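Endo-arabinase (PDB 5C0P) is a glycoside hydrolase family 43 enzyme that probably cleaves arabinan chains within the polymer, and carries bound magnesium. Local coordinates at residues D79-D84 with V103-S108. Sequence-based numbering, arbitrary orientation.
Sequences DFWAPD and VKRGTS. With MG (magnesium ion), chain C.
Arg105 reaches Asp79 and Trp81 across strand 91-100, which separates strands 78-88 and 103-112 in one antiparallel blade of the family 43 five-bladed beta-propeller; CA atoms 8.6 Å apart for Asp79 and Arg105 fit next-but-one strands. The arginine side chain does the spanning: CG stands anti to the backbone N (chi1 -175°), the chain stays extended through chi2, and a bend at chi3 turns the guanidinium toward both partners. Its NE donates to Asp79 OD2 at 2.8 Å, nearly straight at 167°, forming a salt bridge; OD2 lies in the guanidinium plane yet is met from above its own carboxylate plane. Ser99 OG, on the intervening strand, also bonds OD2, while Glu154 pairs with NH2. Trp81 CH2, a corner of the indole, sits over the centre of one guanidinium face, 3.4 Å from Arg105 CZ, with the planes 27° apart, and Asp79 CB covers part of one indole face. With alanine in place of Arg105, the carboxylates of Asp79 and Glu154 would probably lose the cation between them, and the indole corner its flat partner. Farther along, Thr107 OG1 bonds Thr97 on the same intervening strand and Gly137 N in the next blade. The Trp81 side chain comes near Asp136, predicted to tune the catalytic acid, and strand 78-88 runs on to Asp84, whose OD1 binds magnesium at 2.1 Å, with His261 and four waters completing the shell.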
# COMPACT_ATOMS: atom_id res chain seq x y z
N ASP A 79 -11.22 7.66 8.82
CA ASP A 79 -10.63 6.52 8.12
C ASP A 79 -9.28 6.03 8.67
O ASP A 79 -9.24 5.01 9.34
CB ASP A 79 -10.58 6.71 6.59
CG ASP A 79 -11.94 7.04 5.99
OD1 ASP A 79 -12.98 6.64 6.56
OD2 ASP A 79 -11.96 7.70 4.93
N PHE A 80 -8.19 6.75 8.38
CA PHE A 80 -6.83 6.31 8.78
C PHE A 80 -6.48 4.95 8.17
O PHE A 80 -5.87 4.11 8.82
CB PHE A 80 -6.68 6.24 10.31
CG PHE A 80 -6.58 7.59 11.00
CD1 PHE A 80 -5.43 7.95 11.67
CD2 PHE A 80 -7.64 8.49 10.95
CE1 PHE A 80 -5.32 9.19 12.30
CE2 PHE A 80 -7.55 9.73 11.58
CZ PHE A 80 -6.38 10.07 12.25
N TRP A 81 -6.87 4.75 6.92
CA TRP A 81 -6.74 3.44 6.29
C TRP A 81 -5.36 3.16 5.73
O TRP A 81 -4.73 4.04 5.12
CB TRP A 81 -7.74 3.28 5.14
CG TRP A 81 -9.17 3.22 5.55
CD1 TRP A 81 -9.67 3.11 6.81
CD2 TRP A 81 -10.30 3.28 4.67
NE1 TRP A 81 -11.04 3.08 6.77
CE2 TRP A 81 -11.45 3.19 5.47
CE3 TRP A 81 -10.43 3.40 3.28
CZ2 TRP A 81 -12.74 3.22 4.92
CZ3 TRP A 81 -11.71 3.44 2.74
CH2 TRP A 81 -12.84 3.34 3.56
N ALA A 82 -4.91 1.93 5.94
CA ALA A 82 -3.79 1.34 5.21
C ALA A 82 -2.53 2.19 5.13
O ALA A 82 -2.10 2.60 4.06
CB ALA A 82 -4.25 0.92 3.80
N PRO A 83 -1.89 2.44 6.28
CA PRO A 83 -0.63 3.18 6.24
C PRO A 83 0.51 2.41 5.55
O PRO A 83 0.62 1.18 5.68
CB PRO A 83 -0.32 3.39 7.72
CG PRO A 83 -1.05 2.26 8.43
CD PRO A 83 -2.30 2.05 7.64
N ASP A 84 1.33 3.16 4.81
CA ASP A 84 2.63 2.69 4.31
C ASP A 84 3.65 3.66 4.89
O ASP A 84 3.34 4.85 5.08
CB ASP A 84 2.73 2.86 2.80
CG ASP A 84 1.89 1.88 1.99
OD1 ASP A 84 1.10 1.08 2.55
OD2 ASP A 84 2.05 1.93 0.75
N VAL A 103 -14.98 16.72 2.28
CA VAL A 103 -13.76 16.48 1.51
C VAL A 103 -13.72 15.03 1.05
O VAL A 103 -13.89 14.11 1.85
CB VAL A 103 -12.49 16.73 2.34
CG1 VAL A 103 -11.28 16.82 1.42
CG2 VAL A 103 -12.62 18.00 3.17
N LYS A 104 -13.48 14.81 -0.24
CA LYS A 104 -13.39 13.45 -0.75
C LYS A 104 -12.23 12.68 -0.14
O LYS A 104 -11.19 13.26 0.23
CB LYS A 104 -13.28 13.44 -2.28
CG LYS A 104 -14.59 13.80 -2.97
CD LYS A 104 -14.59 13.37 -4.42
CE LYS A 104 -15.97 13.57 -5.02
NZ LYS A 104 -16.52 14.88 -4.60
N ARG A 105 -12.41 11.37 -0.01
CA ARG A 105 -11.35 10.49 0.48
C ARG A 105 -10.09 10.66 -0.37
O ARG A 105 -10.17 10.80 -1.59
CB ARG A 105 -11.83 9.04 0.42
CG ARG A 105 -10.86 8.04 1.02
CD ARG A 105 -11.51 6.70 1.27
NE ARG A 105 -12.47 6.77 2.36
CZ ARG A 105 -13.74 6.38 2.28
NH1 ARG A 105 -14.53 6.50 3.34
NH2 ARG A 105 -14.22 5.87 1.16
N GLY A 106 -8.94 10.67 0.29
CA GLY A 106 -7.67 10.73 -0.41
C GLY A 106 -6.52 10.29 0.46
O GLY A 106 -6.67 10.15 1.68
N THR A 107 -5.37 10.07 -0.16
CA THR A 107 -4.18 9.69 0.58
C THR A 107 -3.37 10.94 0.82
O THR A 107 -3.21 11.76 -0.09
CB THR A 107 -3.36 8.66 -0.22
OG1 THR A 107 -4.18 7.51 -0.47
CG2 THR A 107 -2.10 8.24 0.54
N SER A 108 -2.87 11.13 2.04
CA SER A 108 -1.96 12.24 2.28
C SER A 108 -0.64 11.76 2.85
O SER A 108 -0.51 10.59 3.27
CB SER A 108 -2.59 13.37 3.12
OG SER A 108 -2.62 13.03 4.47
MG MG C . -0.37 -0.26 1.82
O HOH W 1 -15.47 7.73 6.29
O HOH W 2 -1.67 1.41 1.68
O HOH W 3 -0.67 -0.58 3.88
O HOH W 4 0.20 0.24 -0.14
O HOH W 5 0.93 -1.91 1.54